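Local coordinates for protein beta-galactosidase (PDB 4CUA) that is the carbohydrate-binding module of a pneumococcal beta-galactosidase and probably recognises galactose-containing glycans, at residues E58-V63 against A157-M162. Numbering follows the deposited sequence.
With EDO (1,2-ethanediol), chain E.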
loop_
_atom_site.group_PDB
_atom_site.type_symbol
_atom_site.label_atom_id
_atom_site.label_comp_id
_atom_site.label_asym_id
_atom_site.label_seq_id
_atom_site.Cartn_x
_atom_site.Cartn_y
_atom_site.Cartn_z
ATOM N N GLU A 58 2.792 -1.219 13.700
ATOM C CA GLU A 58 1.759 -1.228 12.671
ATOM C C GLU A 58 1.915 -0.083 11.723
ATOM O O GLU A 58 2.194 1.048 12.122
ATOM C CB GLU A 58 0.372 -1.176 13.295
ATOM C CG GLU A 58 -0.795 -1.424 12.286
ATOM C CD GLU A 58 -2.216 -1.326 12.835
ATOM O OE1 GLU A 58 -2.576 -0.329 13.445
ATOM O OE2 GLU A 58 -3.012 -2.226 12.525
ATOM N N ALA A 59 1.802 -0.354 10.402
ATOM C CA ALA A 59 1.711 0.733 9.417
ATOM C C ALA A 59 0.862 0.277 8.242
ATOM O O ALA A 59 0.676 -0.900 8.027
ATOM C CB ALA A 59 3.122 1.117 8.908
ATOM N N SER A 60 0.362 1.232 7.493
ATOM C CA SER A 60 -0.427 0.949 6.289
ATOM C C SER A 60 0.287 1.555 5.103
ATOM O O SER A 60 0.970 2.577 5.165
ATOM C CB SER A 60 -1.825 1.519 6.411
ATOM O OG SER A 60 -1.889 2.876 6.755
ATOM N N VAL A 61 0.074 0.884 3.969
ATOM C CA VAL A 61 0.484 1.312 2.632
ATOM C C VAL A 61 -0.732 1.242 1.723
ATOM O O VAL A 61 -1.433 0.216 1.744
ATOM C CB VAL A 61 1.552 0.351 2.098
ATOM C CG1 VAL A 61 1.847 0.608 0.631
ATOM C CG2 VAL A 61 2.861 0.490 2.926
ATOM N N GLY A 62 -0.966 2.263 0.938
ATOM C CA GLY A 62 -2.078 2.224 0.037
ATOM C C GLY A 62 -1.854 3.034 -1.185
ATOM O O GLY A 62 -0.738 3.550 -1.409
ATOM N N VAL A 63 -2.868 3.026 -2.068
ATOM C CA VAL A 63 -2.853 3.766 -3.315
ATOM C C VAL A 63 -4.081 4.649 -3.373
ATOM O O VAL A 63 -5.166 4.155 -3.133
ATOM C CB VAL A 63 -2.779 2.804 -4.526
ATOM C CG1 VAL A 63 -2.829 3.610 -5.815
ATOM C CG2 VAL A 63 -1.507 1.955 -4.444
ATOM N N ALA A 157 -9.421 5.040 -2.688
ATOM C CA ALA A 157 -8.167 4.473 -2.132
ATOM C C ALA A 157 -8.371 3.160 -1.484
ATOM O O ALA A 157 -9.412 2.917 -0.858
ATOM C CB ALA A 157 -7.571 5.445 -1.135
ATOM N N ILE A 158 -7.407 2.275 -1.602
ATOM C CA ILE A 158 -7.335 1.144 -0.748
ATOM C C ILE A 158 -6.007 1.174 -0.058
ATOM O O ILE A 158 -5.077 1.802 -0.572
ATOM C CB ILE A 158 -7.640 -0.210 -1.437
ATOM C CG1 ILE A 158 -6.512 -0.564 -2.418
ATOM C CG2 ILE A 158 -9.037 -0.131 -2.060
ATOM C CD1 ILE A 158 -6.411 -2.034 -2.735
ATOM N N ARG A 159 -5.948 0.500 1.065
ATOM C CA ARG A 159 -4.709 0.308 1.796
ATOM C C ARG A 159 -4.654 -1.042 2.472
ATOM O O ARG A 159 -5.694 -1.707 2.716
ATOM C CB ARG A 159 -4.452 1.396 2.830
ATOM C CG ARG A 159 -5.317 1.315 4.089
ATOM C CD ARG A 159 -5.111 2.562 4.935
ATOM N NE ARG A 159 -5.853 2.385 6.183
ATOM C CZ ARG A 159 -5.889 3.340 7.122
ATOM N NH1 ARG A 159 -5.190 4.459 6.978
ATOM N NH2 ARG A 159 -6.594 3.115 8.208
ATOM N N ILE A 160 -3.445 -1.487 2.739
ATOM C CA ILE A 160 -3.178 -2.654 3.510
ATOM C C ILE A 160 -2.460 -2.197 4.800
ATOM O O ILE A 160 -1.439 -1.599 4.765
ATOM C CB ILE A 160 -2.481 -3.789 2.696
ATOM C CG1 ILE A 160 -2.317 -5.017 3.531
ATOM C CG2 ILE A 160 -1.141 -3.311 2.109
ATOM C CD1 ILE A 160 -1.778 -6.240 2.816
ATOM N N ARG A 161 -3.082 -2.532 5.934
ATOM C CA ARG A 161 -2.636 -2.087 7.270
ATOM C C ARG A 161 -2.106 -3.298 7.994
ATOM O O ARG A 161 -2.799 -4.346 8.149
ATOM C CB ARG A 161 -3.830 -1.453 7.972
ATOM C CG ARG A 161 -3.491 -0.951 9.383
ATOM C CD ARG A 161 -4.552 -0.037 9.890
ATOM N NE ARG A 161 -5.908 -0.582 9.799
ATOM C CZ ARG A 161 -6.440 -1.464 10.630
ATOM N NH1 ARG A 161 -5.778 -1.905 11.696
ATOM N NH2 ARG A 161 -7.677 -1.858 10.410
HETATM N N MSE A 162 -0.850 -3.215 8.430
HETATM C CA MSE A 162 -0.048 -4.376 8.715
HETATM C C MSE A 162 0.775 -4.300 9.985
HETATM O O MSE A 162 1.349 -3.254 10.263
HETATM C CB MSE A 162 1.025 -4.549 7.621
HETATM C CG MSE A 162 0.360 -4.764 6.253
HETATM SE SE MSE A 162 1.672 -4.589 4.798
HETATM C CE MSE A 162 2.026 -2.677 4.973
HETATM C C1 EDO E . -2.892 6.555 7.341
HETATM O O1 EDO E . -1.992 7.445 7.811
HETATM C C2 EDO E . -2.465 6.261 5.844
HETATM O O2 EDO E . -2.940 5.063 5.518
HETATM O O HOH W 1 -3.041 -4.559 11.145
#
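Glu58 and Arg161 form a salt bridge, with Arg161 NH1 2.9 Å from Glu58 OE2. The bond is bent, 141° at the hydrogen. The carboxylate stands nearly perpendicular to the guanidinium (89°) and meets it at the edge; NH1 comes from the syn side of OE2 but tilted out of the carboxylate plane. Arg161 folds at chi3 (52°), which turns its guanidinium back toward Glu58. A water donates to both Glu58 OE2 and Arg161 O. Glu98 bridges both arginines, with OE2 to Arg161 NH2 and OE1 to Arg159 NE. Arg159 runs extended from CG to NE past Ser60, its CD 3.8 Å from Ser60 CB. Ser60 OG and Arg159 NH1 do not bond directly; both reach O2 of a 1,2-ethanediol, probably from the crystallisation liquor, each at 2.7 Å. Gly62 lies against Arg159 with only 3.7 Å between their CA atoms. On the other face, Met162, present as selenomethionine, bends at chi3 and brings CE to 3.9 Å from Val61 CG2, beside Trp49. Ala59, Val61 and Val63 are the hydrogen-bonded partners of Met162, Ile160 and Ile158; all six side chains share this apolar face. This is a central antiparallel strand pair of the galactose-binding-domain-like beta-sandwich.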